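Side-chain contacts in uncharacterized protein (Sinorhizobium meliloti, PDB 3U5R), which is of unknown function but belongs to the thioredoxin-like AhpC/TSA family and may act as an antioxidant oxidoreductase: residues 67-72 / 115-120; 85-90 / 177-182; 137-142 / 148-153. All coordinates share one frame; numbering follows the deposited sequence.

Contact 1 (67-72 / 115-120); sequences ISNRCP and GAEVKA
The Cys71 loop of the thioredoxin fold, between strand 61-66 and helix 72-75, meets helix 111-121 through Asn69 and Glu117; Cys71, the N-cap of helix 72-75, stands where relatives carry a redox cysteine. The Asn69 and Glu117 side chains run antiparallel alongside one another, their amide and carboxylate planes 44° apart. Glu117 bends at chi2 (-65°), which lays its carboxyl group beside the loop, with CD in loose proximity to Asn69 CB at 3.8 Å. The modelled approach of the asparagine oxygen to the glutamate chain is too short to be trusted, and the amide has its firm partners elsewhere: OD1 is hydrogen-bonded to Tyr127 OH and ND2 to Glu108 O. What joins the segments by polar bonds is a water, which donates to Glu117 OE1 at 2.6 Å and to Ser68 O at 3.0 Å; Arg78 adds only a long, weak ion pair to the same carboxylate. Within the loop itself the chain is shaped by Ser68, whose hydroxyl also bonds to Glu109. Ser68 OG accepts from Arg70 N at 3.1 Å, an ST turn, and from Cys71 N at 3.0 Å in a nearly straight bond (171°), an ST motif.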
loop_
_atom_site.group_PDB
_atom_site.type_symbol
_atom_site.label_atom_id
_atom_site.label_comp_id
_atom_site.label_asym_id
_atom_site.label_seq_id
_atom_site.Cartn_x
_atom_site.Cartn_y
_atom_site.Cartn_z
ATOM N N ILE A 67 -3.765 -1.993 -2.799
ATOM C CA ILE A 67 -4.942 -1.187 -3.026
ATOM C C ILE A 67 -5.784 -1.768 -4.187
ATOM O O ILE A 67 -5.541 -2.878 -4.639
ATOM C CB ILE A 67 -4.553 0.303 -3.265
ATOM C CG1 ILE A 67 -3.629 0.461 -4.476
ATOM C CG2 ILE A 67 -3.863 0.863 -2.080
ATOM C CD1 ILE A 67 -3.456 1.938 -4.803
ATOM N N SER A 68 -6.731 -0.985 -4.688
ATOM C CA SER A 68 -7.707 -1.439 -5.635
ATOM C C SER A 68 -8.148 -0.151 -6.420
ATOM O O SER A 68 -7.934 0.981 -5.942
ATOM C CB SER A 68 -8.912 -2.049 -4.877
ATOM O OG SER A 68 -10.126 -1.910 -5.621
ATOM N N ASN A 69 -8.676 -0.337 -7.623
ATOM C CA ASN A 69 -9.207 0.768 -8.408
ATOM C C ASN A 69 -10.656 1.161 -8.057
ATOM O O ASN A 69 -11.076 2.273 -8.417
ATOM C CB ASN A 69 -9.149 0.428 -9.923
ATOM C CG ASN A 69 -7.706 0.247 -10.404
ATOM O OD1 ASN A 69 -6.767 0.889 -9.849
ATOM N ND2 ASN A 69 -7.504 -0.655 -11.350
ATOM N N ARG A 70 -11.410 0.291 -7.399
ATOM C CA ARG A 70 -12.823 0.574 -7.147
ATOM C C ARG A 70 -13.317 0.358 -5.715
ATOM O O ARG A 70 -14.377 0.870 -5.360
ATOM C CB ARG A 70 -13.725 -0.210 -8.131
ATOM C CG ARG A 70 -15.229 0.330 -8.192
ATOM C CD ARG A 70 -15.874 0.340 -9.644
ATOM N NE ARG A 70 -17.362 0.348 -9.649
ATOM C CZ ARG A 70 -18.155 1.426 -9.478
ATOM N NH1 ARG A 70 -17.635 2.639 -9.277
ATOM N NH2 ARG A 70 -19.492 1.301 -9.509
ATOM N N CYS A 71 -12.569 -0.363 -4.883
ATOM C CA CYS A 71 -12.922 -0.459 -3.463
ATOM C C CYS A 71 -13.243 0.953 -2.802
ATOM O O CYS A 71 -12.420 1.840 -2.838
ATOM C CB CYS A 71 -11.753 -1.155 -2.702
ATOM S SG CYS A 71 -11.997 -1.030 -0.912
ATOM N N PRO A 72 -14.460 1.172 -2.203
ATOM C CA PRO A 72 -14.809 2.458 -1.504
ATOM C C PRO A 72 -13.835 2.881 -0.424
ATOM O O PRO A 72 -13.604 4.088 -0.201
ATOM C CB PRO A 72 -16.166 2.180 -0.848
ATOM C CG PRO A 72 -16.736 1.050 -1.658
ATOM C CD PRO A 72 -15.579 0.204 -2.138
ATOM N N GLY A 115 -2.982 1.247 -14.950
ATOM C CA GLY A 115 -2.330 2.333 -15.690
ATOM C C GLY A 115 -3.219 3.589 -15.862
ATOM O O GLY A 115 -2.729 4.728 -15.732
ATOM N N ALA A 116 -4.506 3.384 -16.134
ATOM C CA ALA A 116 -5.396 4.537 -16.235
ATOM C C ALA A 116 -5.524 5.182 -14.803
ATOM O O ALA A 116 -5.563 6.420 -14.691
ATOM C CB ALA A 116 -6.802 4.094 -16.757
ATOM N N GLU A 117 -5.596 4.387 -13.726
ATOM C CA GLU A 117 -5.666 5.040 -12.358
ATOM C C GLU A 117 -4.509 5.965 -12.101
ATOM O O GLU A 117 -4.729 7.022 -11.523
ATOM C CB GLU A 117 -5.544 4.094 -11.140
ATOM C CG GLU A 117 -6.659 3.272 -10.666
ATOM C CD GLU A 117 -7.851 4.027 -10.122
ATOM O OE1 GLU A 117 -7.950 4.344 -8.882
ATOM O OE2 GLU A 117 -8.720 4.230 -10.992
ATOM N N VAL A 118 -3.285 5.547 -12.464
ATOM C CA VAL A 118 -2.100 6.364 -12.253
ATOM C C VAL A 118 -2.280 7.771 -12.884
ATOM O O VAL A 118 -2.062 8.834 -12.234
ATOM C CB VAL A 118 -0.815 5.670 -12.826
ATOM C CG1 VAL A 118 0.377 6.686 -12.863
ATOM C CG2 VAL A 118 -0.439 4.338 -12.043
ATOM N N LYS A 119 -2.661 7.800 -14.156
ATOM C CA LYS A 119 -2.827 9.114 -14.855
ATOM C C LYS A 119 -3.984 9.903 -14.255
ATOM O O LYS A 119 -3.870 11.107 -14.083
ATOM C CB LYS A 119 -3.160 8.898 -16.346
ATOM C CG LYS A 119 -2.279 7.888 -17.064
ATOM C CD LYS A 119 -2.566 7.942 -18.585
ATOM C CE LYS A 119 -1.345 7.510 -19.409
ATOM N NZ LYS A 119 -0.515 8.716 -19.825
ATOM N N ALA A 120 -5.098 9.240 -13.939
ATOM C CA ALA A 120 -6.317 9.974 -13.512
ATOM C C ALA A 120 -6.108 10.591 -12.134
ATOM O O ALA A 120 -6.585 11.700 -11.878
ATOM C CB ALA A 120 -7.540 9.052 -13.485
HETATM O O HOH W 1 -6.531 3.498 -6.854
#

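Contact 2 (85-90 / 177-182); sequences AGDYAG and DLRAAV
Arg179 reaches over to Asp87 and grips a single carboxylate oxygen with both terminal nitrogens: NH2 lies 2.7 Å from Asp87 OD2 and NH1 lies 3.0 Å from that same atom. Because both nitrogens meet OD2, the salt bridge is forked. The oxygen sits almost in the guanidinium plane, at its end, while the carboxylate plane stands 58° from it. NH1 uses the anti lone pair of OD2; NH2 makes the straighter bond (151°) but comes to the anti side from out of the carboxylate plane. Next to the bridge, Val182 CG1 rests over one face of the Tyr88 ring in a CH-pi contact, 4.0 Å from the centroid and displaced toward the rim. With CG1 anti to the backbone N (chi1 176°), that methyl is the one turned onto the ring. The contact pairs helix 78-88 with helix 176-186, which pack beside each other on one face of the thioredoxin-fold sheet, where Val182 also touches Leu149 of strand 146-150. A water links the charged and aromatic halves, donating to Tyr88 OH at 2.6 Å and accepting from Arg179 NH1 at 2.8 Å. Further out, Asp183 OD1 is hydrogen-bonded to Tyr88 OH and fixes the phenol end, while Phe84, one turn back, meets the Tyr88 ring. The straight arginine chain carries the guanidinium across to Asp87, and NE has a weak bond to Thr174 O.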
loop_
_atom_site.group_PDB
_atom_site.type_symbol
_atom_site.label_atom_id
_atom_site.label_comp_id
_atom_site.label_asym_id
_atom_site.label_seq_id
_atom_site.Cartn_x
_atom_site.Cartn_y
_atom_site.Cartn_z
ATOM N N ALA A 85 2.341 10.402 -0.810
ATOM C CA ALA A 85 3.563 9.876 -1.449
ATOM C C ALA A 85 4.402 11.038 -2.043
ATOM O O ALA A 85 5.610 11.063 -1.857
ATOM C CB ALA A 85 3.261 8.801 -2.503
ATOM N N GLY A 86 3.750 11.987 -2.735
ATOM C CA GLY A 86 4.442 13.165 -3.300
ATOM C C GLY A 86 5.123 13.995 -2.206
ATOM O O GLY A 86 6.306 14.399 -2.344
ATOM N N ASP A 87 4.441 14.215 -1.094
ATOM C CA ASP A 87 4.997 15.016 -0.021
ATOM C C ASP A 87 6.358 14.440 0.427
ATOM O O ASP A 87 7.217 15.191 0.831
ATOM C CB ASP A 87 4.100 14.978 1.231
ATOM C CG ASP A 87 2.929 15.958 1.182
ATOM O OD1 ASP A 87 2.924 16.793 0.245
ATOM O OD2 ASP A 87 2.002 15.832 2.058
ATOM N N TYR A 88 6.465 13.105 0.492
ATOM C CA TYR A 88 7.674 12.453 1.031
ATOM C C TYR A 88 8.714 12.063 -0.019
ATOM O O TYR A 88 9.819 11.550 0.329
ATOM C CB TYR A 88 7.298 11.180 1.811
ATOM C CG TYR A 88 6.795 11.524 3.196
ATOM C CD1 TYR A 88 7.659 11.800 4.243
ATOM C CD2 TYR A 88 5.462 11.620 3.425
ATOM C CE1 TYR A 88 7.161 12.135 5.528
ATOM C CE2 TYR A 88 4.950 11.934 4.676
ATOM C CZ TYR A 88 5.777 12.198 5.706
ATOM O OH TYR A 88 5.184 12.500 6.915
ATOM N N ALA A 89 8.363 12.251 -1.289
ATOM C CA ALA A 89 9.295 11.869 -2.387
ATOM C C ALA A 89 10.522 12.778 -2.256
ATOM O O ALA A 89 10.418 14.011 -2.227
ATOM C CB ALA A 89 8.604 12.004 -3.827
ATOM N N GLY A 90 11.691 12.202 -2.068
ATOM C CA GLY A 90 12.829 13.099 -1.850
ATOM C C GLY A 90 13.172 13.259 -0.381
ATOM O O GLY A 90 14.258 13.786 -0.081
ATOM N N ASP A 177 -1.862 8.851 10.879
ATOM C CA ASP A 177 -1.214 7.643 11.459
ATOM C C ASP A 177 0.014 7.205 10.646
ATOM O O ASP A 177 1.110 7.014 11.222
ATOM C CB ASP A 177 -2.201 6.453 11.605
ATOM C CG ASP A 177 -3.330 6.708 12.661
ATOM O OD1 ASP A 177 -3.618 7.872 12.904
ATOM O OD2 ASP A 177 -3.987 5.759 13.200
ATOM N N LEU A 178 -0.148 7.089 9.329
ATOM C CA LEU A 178 0.979 6.709 8.469
ATOM C C LEU A 178 2.043 7.774 8.416
ATOM O O LEU A 178 3.231 7.474 8.488
ATOM C CB LEU A 178 0.514 6.396 7.029
ATOM C CG LEU A 178 0.853 5.100 6.390
ATOM C CD1 LEU A 178 0.762 5.269 4.874
ATOM C CD2 LEU A 178 2.137 4.432 6.872
ATOM N N ARG A 179 1.629 9.032 8.325
ATOM C CA ARG A 179 2.588 10.134 8.360
ATOM C C ARG A 179 3.417 10.098 9.617
ATOM O O ARG A 179 4.609 10.168 9.540
ATOM C CB ARG A 179 1.891 11.483 8.222
ATOM C CG ARG A 179 1.347 11.660 6.765
ATOM C CD ARG A 179 0.397 12.962 6.679
ATOM N NE ARG A 179 -0.007 13.272 5.297
ATOM C CZ ARG A 179 0.723 13.929 4.408
ATOM N NH1 ARG A 179 1.898 14.458 4.702
ATOM N NH2 ARG A 179 0.173 14.202 3.225
ATOM N N ALA A 180 2.777 9.991 10.777
ATOM C CA ALA A 180 3.531 9.907 12.029
ATOM C C ALA A 180 4.551 8.744 12.021
ATOM O O ALA A 180 5.709 8.933 12.415
ATOM C CB ALA A 180 2.559 9.836 13.272
ATOM N N ALA A 181 4.155 7.580 11.523
ATOM C CA ALA A 181 5.034 6.394 11.426
ATOM C C ALA A 181 6.238 6.656 10.465
ATOM O O ALA A 181 7.397 6.415 10.812
ATOM C CB ALA A 181 4.211 5.178 10.953
ATOM N N VAL A 182 5.969 7.217 9.283
ATOM C CA VAL A 182 7.052 7.572 8.366
ATOM C C VAL A 182 8.046 8.573 8.969
ATOM O O VAL A 182 9.277 8.363 8.873
ATOM C CB VAL A 182 6.497 8.100 7.003
ATOM C CG1 VAL A 182 7.693 8.550 6.103
ATOM C CG2 VAL A 182 5.719 6.971 6.340
HETATM O O HOH W 2 3.575 14.577 6.894
#

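Contact 3 (137-142 / 148-153); sequences KAYGAA and FLYDRE
Tyr139 meets Phe148 twice, with its ring and with its own backbone carbonyl. The tyrosine turns an edge to the phenylalanine face in a T-shaped pair, centroids 5.7 Å apart and planes at 82°, with CD2 above the rim and not over the middle of the ring. Meanwhile Tyr139 O comes to 3.2 Å from Phe148 CE2. Two residues along the strand, Tyr150 presents its hydroxyl end to the same tyrosine: Tyr150 OH lies 3.2 Å from Tyr139 CE2, and the two side chains run at a slant to one another. Phe148 and Tyr150 can both reach Tyr139 because alternate residues of strand 146-150 share a face, and each holds CG beside its backbone N (chi1 -63° and -60°). This is the sheet face on which helix 134-139 of the thioredoxin fold packs. The helix ends in a Schellman motif with Gly140, at positive phi, as its C' residue; the chain turns out of the helix there, and Ala141 then passes the Phe148 ring, its CB 4.3 Å from Phe148 CE1. Phe148 also stacks with the ring of His159. The Tyr139 hydroxyl is hydrogen-bonded to Ala39 O, which anchors the far end of that ring. With an edge on a ring face, and a carbonyl and a hydroxyl oxygen beside C-H-bearing ring carbons, weak electrostatic attraction would probably add to dispersion.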
loop_
_atom_site.group_PDB
_atom_site.type_symbol
_atom_site.label_atom_id
_atom_site.label_comp_id
_atom_site.label_asym_id
_atom_site.label_seq_id
_atom_site.Cartn_x
_atom_site.Cartn_y
_atom_site.Cartn_z
ATOM N N LYS A 137 -0.127 -12.862 -1.069
ATOM C CA LYS A 137 -0.012 -14.003 -0.126
ATOM C C LYS A 137 1.258 -14.012 0.700
ATOM O O LYS A 137 1.201 -14.271 1.927
ATOM C CB LYS A 137 -0.111 -15.339 -0.882
ATOM C CG LYS A 137 -1.442 -15.672 -1.480
ATOM C CD LYS A 137 -1.381 -17.200 -1.945
ATOM C CE LYS A 137 -2.129 -17.471 -3.245
ATOM N NZ LYS A 137 -1.696 -18.802 -3.843
ATOM N N ALA A 138 2.406 -13.661 0.088
ATOM C CA ALA A 138 3.673 -13.590 0.857
ATOM C C ALA A 138 3.678 -12.476 1.917
ATOM O O ALA A 138 4.289 -12.656 2.952
ATOM C CB ALA A 138 4.948 -13.428 -0.100
ATOM N N TYR A 139 3.016 -11.331 1.653
ATOM C CA TYR A 139 2.960 -10.222 2.642
ATOM C C TYR A 139 1.904 -10.493 3.690
ATOM O O TYR A 139 1.974 -9.930 4.800
ATOM C CB TYR A 139 2.675 -8.857 1.916
ATOM C CG TYR A 139 3.957 -8.207 1.439
ATOM C CD1 TYR A 139 4.644 -8.725 0.384
ATOM C CD2 TYR A 139 4.535 -7.149 2.127
ATOM C CE1 TYR A 139 5.819 -8.197 -0.040
ATOM C CE2 TYR A 139 5.764 -6.606 1.685
ATOM C CZ TYR A 139 6.373 -7.134 0.634
ATOM O OH TYR A 139 7.580 -6.634 0.224
ATOM N N GLY A 140 0.981 -11.405 3.353
ATOM C CA GLY A 140 -0.185 -11.677 4.180
ATOM C C GLY A 140 -1.159 -10.489 4.185
ATOM O O GLY A 140 -1.760 -10.195 5.232
ATOM N N ALA A 141 -1.312 -9.827 3.023
ATOM C CA ALA A 141 -2.394 -8.876 2.790
ATOM C C ALA A 141 -3.761 -9.556 2.797
ATOM O O ALA A 141 -3.932 -10.682 2.268
ATOM C CB ALA A 141 -2.177 -8.103 1.427
ATOM N N ALA A 142 -4.739 -8.880 3.393
ATOM C CA ALA A 142 -6.099 -9.423 3.490
ATOM C C ALA A 142 -7.170 -8.509 2.863
ATOM O O ALA A 142 -8.196 -8.981 2.452
ATOM C CB ALA A 142 -6.488 -9.683 4.949
ATOM N N PHE A 148 1.890 -1.594 4.688
ATOM C CA PHE A 148 2.996 -2.211 5.434
ATOM C C PHE A 148 4.187 -1.253 5.308
ATOM O O PHE A 148 4.691 -1.057 4.188
ATOM C CB PHE A 148 3.393 -3.563 4.782
ATOM C CG PHE A 148 2.318 -4.659 4.781
ATOM C CD1 PHE A 148 1.234 -4.647 3.897
ATOM C CD2 PHE A 148 2.453 -5.781 5.626
ATOM C CE1 PHE A 148 0.276 -5.655 3.911
ATOM C CE2 PHE A 148 1.544 -6.819 5.614
ATOM C CZ PHE A 148 0.437 -6.789 4.757
ATOM N N LEU A 149 4.669 -0.659 6.410
ATOM C CA LEU A 149 5.789 0.220 6.352
ATOM C C LEU A 149 7.046 -0.511 6.904
ATOM O O LEU A 149 6.978 -1.046 8.032
ATOM C CB LEU A 149 5.558 1.488 7.227
ATOM C CG LEU A 149 6.658 2.571 7.198
ATOM C CD1 LEU A 149 6.771 3.232 5.770
ATOM C CD2 LEU A 149 6.315 3.581 8.217
ATOM N N TYR A 150 8.154 -0.418 6.155
ATOM C CA TYR A 150 9.451 -1.005 6.503
ATOM C C TYR A 150 10.511 0.072 6.720
ATOM O O TYR A 150 10.498 1.120 6.048
ATOM C CB TYR A 150 9.921 -1.931 5.391
ATOM C CG TYR A 150 8.918 -3.030 5.205
ATOM C CD1 TYR A 150 8.976 -4.184 6.002
ATOM C CD2 TYR A 150 7.865 -2.889 4.262
ATOM C CE1 TYR A 150 8.048 -5.209 5.835
ATOM C CE2 TYR A 150 6.861 -3.899 4.134
ATOM C CZ TYR A 150 6.985 -5.043 4.928
ATOM O OH TYR A 150 6.018 -6.033 4.833
ATOM N N ASP A 151 11.491 -0.243 7.569
ATOM C CA ASP A 151 12.629 0.633 7.813
ATOM C C ASP A 151 13.773 0.308 6.932
ATOM O O ASP A 151 13.645 -0.454 5.950
ATOM C CB ASP A 151 12.998 0.611 9.318
ATOM C CG ASP A 151 13.535 -0.789 9.767
ATOM O OD1 ASP A 151 13.813 -1.669 8.903
ATOM O OD2 ASP A 151 13.668 -0.975 10.976
ATOM N N ARG A 152 14.914 0.859 7.285
ATOM C CA ARG A 152 16.149 0.811 6.496
ATOM C C ARG A 152 16.589 -0.658 6.264
ATOM O O ARG A 152 17.123 -0.987 5.204
ATOM C CB ARG A 152 17.308 1.563 7.210
ATOM C CG ARG A 152 17.134 3.120 7.473
ATOM C CD ARG A 152 18.480 3.956 7.282
ATOM N NE ARG A 152 18.974 3.734 5.890
ATOM C CZ ARG A 152 19.359 4.679 5.025
ATOM N NH1 ARG A 152 19.389 5.953 5.395
ATOM N NH2 ARG A 152 19.713 4.338 3.783
ATOM N N GLU A 153 16.328 -1.537 7.231
ATOM C CA GLU A 153 16.708 -2.947 7.030
ATOM C C GLU A 153 15.515 -3.749 6.671
ATOM O O GLU A 153 15.517 -4.954 6.793
ATOM C CB GLU A 153 17.398 -3.489 8.304
ATOM C CG GLU A 153 18.636 -2.631 8.628
ATOM C CD GLU A 153 19.841 -2.931 7.711
ATOM O OE1 GLU A 153 19.758 -3.828 6.814
ATOM O OE2 GLU A 153 20.903 -2.284 7.932
#

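How the contacts relate
Contacts 2 and 3 lie on opposite faces of the central sheet and meet through strand 146-150: Phe148 and Tyr150 serve contact 3, while Leu149 between them points to helix 176-186, its CD2 3.8 Å from Ala181 CB. Their centres are 16 Å apart. Contact 1 stands off, its centre 20 Å from that of contact 2 and 21 Å from that of contact 3, with nearest atoms about 9 and 8 Å away and no touch. It lies at the loop bearing Cys71, at the position where thioredoxin-fold relatives carry a redox cysteine; its role here is not established. Cys71 packs on Cys201 and on Thr144, which lies between the two segments of contact 3.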